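PDB 1RE5: 3-carboxy-cis,cis-muconate cycloisomerase from Pseudomonas putida, which belongs to the fumarase/aspartase (lyase) superfamily of homotetrameric, largely helical enzymes. Local coordinates for residues R186-S198 / L213-H227. Sequence-based numbering, arbitrary orientation.
Sequences RLLVLQFGGASGS and LAEQLKLTLPEQPWH
Leu190 N donates to Thr220 O across 2.9 Å, and Thr220 N returns a bond to Leu188 O, so that Val189 and Thr220 form a single beta bridge between two loops of the largely helical lyase fold. One loop leaves helix 162-187 through an inverse gamma turn centred on Leu188; the other follows helix 206-217, which finishes in a Schellman motif at Lys218. Val189 CA adds a C-H contact to Thr220 O, 3.3 Å away. Next to the bridge, the indole of Trp226 donates from NE1 to Leu190 O over 3.2 Å; the nitrogen sits above the carbonyl plane, 49° out of it. CG2 of Val189 packs obliquely against the same indole, 3.9 Å from Trp226 CE2. The Gln191 side chain bends at chi2 and lays its amide group over one indole face. Beyond the bridge, Leu190 reaches helix 206-217: its CG stands opposite the backbone N (chi1 171°), and CD1 touches Leu213 CG and Leu217 CD1 while CD2 meets Leu221 CD1. Leu213 and Leu217 also pack on helix 21-40. Farther along 186-198, the Pro225 ring rests on the backbone, CG lying 3.6 Å from Gly193 CA, and the edge of the His227 ring faces Gly197 CA. Asp108 holds the amides of Gly193 and Gly194, and Trp437 of the second subunit donates to Gly197 O and packs on Pro225, which ties this end of the contact to the subunit interface. The same Leu213 that meets Leu190 turns its CD2 branch over one face of the Phe192 ring in a CH-pi contact, offset toward the rim, 3.9 Å from the ring centroid and 15° off its normal.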
loop_
_atom_site.group_PDB
_atom_site.type_symbol
_atom_site.label_atom_id
_atom_site.label_comp_id
_atom_site.label_asym_id
_atom_site.label_seq_id
_atom_site.Cartn_x
_atom_site.Cartn_y
_atom_site.Cartn_z
ATOM N N ARG D 186 -21.049 3.451 -16.029
ATOM C CA ARG D 186 -20.147 2.307 -16.055
ATOM C C ARG D 186 -20.316 1.452 -14.795
ATOM O O ARG D 186 -20.339 0.225 -14.861
ATOM C CB ARG D 186 -18.731 2.854 -16.137
ATOM C CG ARG D 186 -17.723 2.013 -16.803
ATOM C CD ARG D 186 -16.408 2.775 -16.773
ATOM N NE ARG D 186 -16.405 3.912 -17.689
ATOM C CZ ARG D 186 -15.803 5.076 -17.448
ATOM N NH1 ARG D 186 -15.156 5.280 -16.308
ATOM N NH2 ARG D 186 -15.822 6.034 -18.366
ATOM N N LEU D 187 -20.458 2.114 -13.653
ATOM C CA LEU D 187 -20.585 1.439 -12.364
ATOM C C LEU D 187 -21.926 0.794 -12.059
ATOM O O LEU D 187 -21.977 -0.335 -11.579
ATOM C CB LEU D 187 -20.271 2.416 -11.231
ATOM C CG LEU D 187 -20.472 1.864 -9.819
ATOM C CD1 LEU D 187 -19.384 0.844 -9.469
ATOM C CD2 LEU D 187 -20.436 3.017 -8.843
ATOM N N LEU D 188 -23.007 1.523 -12.320
ATOM C CA LEU D 188 -24.349 1.038 -12.035
ATOM C C LEU D 188 -24.865 0.025 -13.048
ATOM O O LEU D 188 -25.784 0.312 -13.822
ATOM C CB LEU D 188 -25.312 2.225 -11.932
ATOM C CG LEU D 188 -24.922 3.266 -10.873
ATOM C CD1 LEU D 188 -25.978 4.363 -10.769
ATOM C CD2 LEU D 188 -24.753 2.571 -9.536
ATOM N N VAL D 189 -24.265 -1.161 -13.036
ATOM C CA VAL D 189 -24.662 -2.234 -13.933
ATOM C C VAL D 189 -25.111 -3.440 -13.119
ATOM O O VAL D 189 -24.749 -3.590 -11.943
ATOM C CB VAL D 189 -23.506 -2.664 -14.868
ATOM C CG1 VAL D 189 -23.223 -1.568 -15.882
ATOM C CG2 VAL D 189 -22.247 -2.991 -14.046
ATOM N N LEU D 190 -25.910 -4.294 -13.756
ATOM C CA LEU D 190 -26.427 -5.487 -13.112
ATOM C C LEU D 190 -25.407 -6.623 -13.180
ATOM O O LEU D 190 -24.598 -6.681 -14.109
ATOM C CB LEU D 190 -27.715 -5.935 -13.808
ATOM C CG LEU D 190 -28.245 -7.307 -13.366
ATOM C CD1 LEU D 190 -28.981 -7.160 -12.036
ATOM C CD2 LEU D 190 -29.150 -7.883 -14.444
ATOM N N GLN D 191 -25.442 -7.508 -12.185
ATOM C CA GLN D 191 -24.558 -8.669 -12.163
ATOM C C GLN D 191 -25.475 -9.882 -12.205
ATOM O O GLN D 191 -26.031 -10.297 -11.175
ATOM C CB GLN D 191 -23.722 -8.749 -10.883
ATOM C CG GLN D 191 -22.766 -9.938 -10.905
ATOM C CD GLN D 191 -21.577 -9.705 -11.824
ATOM O OE1 GLN D 191 -20.505 -9.293 -11.365
ATOM N NE2 GLN D 191 -21.759 -9.947 -13.121
ATOM N N PHE D 192 -25.631 -10.449 -13.397
ATOM C CA PHE D 192 -26.504 -11.603 -13.576
ATOM C C PHE D 192 -25.855 -12.549 -14.578
ATOM O O PHE D 192 -25.929 -12.331 -15.791
ATOM C CB PHE D 192 -27.867 -11.120 -14.089
ATOM C CG PHE D 192 -28.938 -12.170 -14.074
ATOM C CD1 PHE D 192 -29.239 -12.860 -12.897
ATOM C CD2 PHE D 192 -29.670 -12.447 -15.224
ATOM C CE1 PHE D 192 -30.264 -13.816 -12.870
ATOM C CE2 PHE D 192 -30.688 -13.393 -15.206
ATOM C CZ PHE D 192 -30.989 -14.081 -14.024
ATOM N N GLY D 193 -25.215 -13.594 -14.072
ATOM C CA GLY D 193 -24.555 -14.520 -14.962
ATOM C C GLY D 193 -24.734 -15.966 -14.570
ATOM O O GLY D 193 -24.437 -16.856 -15.363
ATOM N N GLY D 194 -25.217 -16.212 -13.355
ATOM C CA GLY D 194 -25.409 -17.584 -12.917
ATOM C C GLY D 194 -24.100 -18.340 -12.702
ATOM O O GLY D 194 -23.015 -17.838 -13.009
ATOM N N ALA D 195 -24.220 -19.564 -12.191
ATOM C CA ALA D 195 -23.093 -20.439 -11.869
ATOM C C ALA D 195 -21.751 -20.141 -12.519
ATOM O O ALA D 195 -20.741 -20.025 -11.817
ATOM C CB ALA D 195 -23.464 -21.880 -12.137
ATOM N N SER D 196 -21.711 -20.042 -13.844
ATOM C CA SER D 196 -20.445 -19.771 -14.506
ATOM C C SER D 196 -20.533 -18.609 -15.478
ATOM O O SER D 196 -19.690 -18.473 -16.370
ATOM C CB SER D 196 -19.959 -21.021 -15.236
ATOM O OG SER D 196 -20.836 -21.369 -16.289
ATOM N N GLY D 197 -21.555 -17.775 -15.304
ATOM C CA GLY D 197 -21.739 -16.626 -16.174
ATOM C C GLY D 197 -22.314 -16.927 -17.549
ATOM O O GLY D 197 -22.327 -16.058 -18.419
ATOM N N SER D 198 -22.792 -18.148 -17.762
ATOM C CA SER D 198 -23.364 -18.520 -19.056
ATOM C C SER D 198 -24.877 -18.332 -19.049
ATOM O O SER D 198 -25.512 -18.239 -20.107
ATOM C CB SER D 198 -23.055 -19.976 -19.360
ATOM O OG SER D 198 -23.569 -20.793 -18.319
ATOM N N LEU D 213 -34.963 -7.826 -15.419
ATOM C CA LEU D 213 -34.318 -7.654 -14.116
ATOM C C LEU D 213 -33.594 -6.313 -13.978
ATOM O O LEU D 213 -33.726 -5.625 -12.960
ATOM C CB LEU D 213 -33.334 -8.797 -13.872
ATOM C CG LEU D 213 -32.581 -8.775 -12.541
ATOM C CD1 LEU D 213 -33.547 -8.524 -11.383
ATOM C CD2 LEU D 213 -31.845 -10.107 -12.367
ATOM N N ALA D 214 -32.831 -5.953 -15.007
ATOM C CA ALA D 214 -32.087 -4.701 -15.010
ATOM C C ALA D 214 -33.052 -3.539 -14.840
ATOM O O ALA D 214 -32.884 -2.693 -13.955
ATOM C CB ALA D 214 -31.319 -4.560 -16.310
ATOM N N GLU D 215 -34.068 -3.515 -15.701
ATOM C CA GLU D 215 -35.093 -2.481 -15.690
ATOM C C GLU D 215 -35.793 -2.386 -14.329
ATOM O O GLU D 215 -36.081 -1.294 -13.834
ATOM C CB GLU D 215 -36.100 -2.794 -16.781
ATOM C CG GLU D 215 -37.219 -1.806 -16.895
ATOM C CD GLU D 215 -38.246 -2.272 -17.897
ATOM O OE1 GLU D 215 -38.860 -3.347 -17.661
ATOM O OE2 GLU D 215 -38.430 -1.571 -18.922
ATOM N N GLN D 216 -36.061 -3.539 -13.732
ATOM C CA GLN D 216 -36.705 -3.608 -12.422
ATOM C C GLN D 216 -35.919 -2.861 -11.358
ATOM O O GLN D 216 -36.489 -2.161 -10.521
ATOM C CB GLN D 216 -36.845 -5.068 -11.984
ATOM C CG GLN D 216 -38.038 -5.771 -12.585
ATOM C CD GLN D 216 -39.339 -5.243 -12.028
ATOM O OE1 GLN D 216 -40.371 -5.268 -12.698
ATOM N NE2 GLN D 216 -39.299 -4.766 -10.789
ATOM N N LEU D 217 -34.601 -3.039 -11.391
ATOM C CA LEU D 217 -33.708 -2.417 -10.424
ATOM C C LEU D 217 -33.189 -1.066 -10.893
ATOM O O LEU D 217 -32.446 -0.406 -10.185
ATOM C CB LEU D 217 -32.530 -3.353 -10.152
ATOM C CG LEU D 217 -32.875 -4.677 -9.466
ATOM C CD1 LEU D 217 -31.691 -5.620 -9.554
ATOM C CD2 LEU D 217 -33.282 -4.419 -8.007
ATOM N N LYS D 218 -33.583 -0.654 -12.087
ATOM C CA LYS D 218 -33.123 0.616 -12.613
ATOM C C LYS D 218 -31.602 0.613 -12.762
ATOM O O LYS D 218 -30.920 1.591 -12.432
ATOM C CB LYS D 218 -33.557 1.756 -11.697
ATOM C CG LYS D 218 -35.048 2.042 -11.737
ATOM C CD LYS D 218 -35.374 3.310 -10.949
ATOM C CE LYS D 218 -36.855 3.667 -11.003
ATOM N NZ LYS D 218 -37.115 4.909 -10.200
ATOM N N LEU D 219 -31.082 -0.505 -13.253
ATOM C CA LEU D 219 -29.658 -0.652 -13.487
ATOM C C LEU D 219 -29.459 -0.993 -14.951
ATOM O O LEU D 219 -30.334 -1.584 -15.581
ATOM C CB LEU D 219 -29.080 -1.794 -12.653
ATOM C CG LEU D 219 -29.067 -1.659 -11.139
ATOM C CD1 LEU D 219 -28.465 -2.924 -10.544
ATOM C CD2 LEU D 219 -28.263 -0.427 -10.739
ATOM N N THR D 220 -28.307 -0.632 -15.493
ATOM C CA THR D 220 -28.020 -0.949 -16.873
ATOM C C THR D 220 -27.604 -2.421 -16.968
ATOM O O THR D 220 -27.153 -3.022 -15.990
ATOM C CB THR D 220 -26.873 -0.085 -17.394
ATOM O OG1 THR D 220 -27.220 1.289 -17.229
ATOM C CG2 THR D 220 -26.611 -0.354 -18.880
ATOM N N LEU D 221 -27.778 -2.997 -18.149
ATOM C CA LEU D 221 -27.392 -4.364 -18.401
ATOM C C LEU D 221 -26.008 -4.245 -19.062
ATOM O O LEU D 221 -25.862 -3.585 -20.096
ATOM C CB LEU D 221 -28.394 -5.012 -19.352
ATOM C CG LEU D 221 -28.191 -6.505 -19.594
ATOM C CD1 LEU D 221 -28.434 -7.243 -18.301
ATOM C CD2 LEU D 221 -29.140 -7.001 -20.663
ATOM N N PRO D 222 -24.969 -4.860 -18.465
ATOM C CA PRO D 222 -23.611 -4.797 -19.027
ATOM C C PRO D 222 -23.472 -5.657 -20.281
ATOM O O PRO D 222 -24.306 -6.520 -20.529
ATOM C CB PRO D 222 -22.751 -5.324 -17.885
ATOM C CG PRO D 222 -23.642 -6.380 -17.286
ATOM C CD PRO D 222 -24.991 -5.676 -17.234
ATOM N N GLU D 223 -22.422 -5.440 -21.064
ATOM C CA GLU D 223 -22.235 -6.232 -22.270
ATOM C C GLU D 223 -22.185 -7.721 -21.910
ATOM O O GLU D 223 -22.599 -8.573 -22.696
ATOM C CB GLU D 223 -20.950 -5.811 -23.011
ATOM C CG GLU D 223 -19.623 -6.386 -22.480
ATOM C CD GLU D 223 -19.161 -5.796 -21.140
ATOM O OE1 GLU D 223 -19.905 -5.014 -20.502
ATOM O OE2 GLU D 223 -18.034 -6.128 -20.721
ATOM N N GLN D 224 -21.691 -8.023 -20.711
ATOM C CA GLN D 224 -21.578 -9.396 -20.231
ATOM C C GLN D 224 -21.412 -9.396 -18.721
ATOM O O GLN D 224 -21.117 -8.363 -18.131
ATOM C CB GLN D 224 -20.363 -10.082 -20.861
ATOM C CG GLN D 224 -19.047 -9.335 -20.678
ATOM C CD GLN D 224 -17.930 -9.904 -21.548
ATOM O OE1 GLN D 224 -17.030 -9.179 -21.996
ATOM N NE2 GLN D 224 -17.976 -11.215 -21.786
ATOM N N PRO D 225 -21.626 -10.556 -18.071
ATOM C CA PRO D 225 -21.471 -10.639 -16.611
ATOM C C PRO D 225 -20.015 -10.321 -16.265
ATOM O O PRO D 225 -19.135 -10.488 -17.105
ATOM C CB PRO D 225 -21.828 -12.093 -16.314
ATOM C CG PRO D 225 -22.853 -12.406 -17.367
ATOM C CD PRO D 225 -22.240 -11.789 -18.603
ATOM N N TRP D 226 -19.755 -9.872 -15.044
ATOM C CA TRP D 226 -18.382 -9.533 -14.656
ATOM C C TRP D 226 -17.938 -10.120 -13.306
ATOM O O TRP D 226 -17.344 -9.422 -12.489
ATOM C CB TRP D 226 -18.206 -8.009 -14.640
ATOM C CG TRP D 226 -19.364 -7.287 -14.007
ATOM C CD1 TRP D 226 -20.592 -7.066 -14.563
ATOM C CD2 TRP D 226 -19.429 -6.766 -12.672
ATOM N NE1 TRP D 226 -21.419 -6.443 -13.658
ATOM C CE2 TRP D 226 -20.732 -6.247 -12.490
ATOM C CE3 TRP D 226 -18.513 -6.691 -11.609
ATOM C CZ2 TRP D 226 -21.145 -5.662 -11.289
ATOM C CZ3 TRP D 226 -18.925 -6.107 -10.409
ATOM C CH2 TRP D 226 -20.233 -5.601 -10.263
ATOM N N HIS D 227 -18.204 -11.407 -13.089
ATOM C CA HIS D 227 -17.827 -12.060 -11.836
ATOM C C HIS D 227 -16.346 -11.908 -11.477
ATOM O O HIS D 227 -16.009 -11.770 -10.295
ATOM C CB HIS D 227 -18.176 -13.555 -11.871
ATOM C CG HIS D 227 -19.638 -13.834 -12.012
ATOM N ND1 HIS D 227 -20.593 -13.194 -11.251
ATOM C CD2 HIS D 227 -20.311 -14.671 -12.834
ATOM C CE1 HIS D 227 -21.793 -13.621 -11.602
ATOM N NE2 HIS D 227 -21.651 -14.517 -12.562
#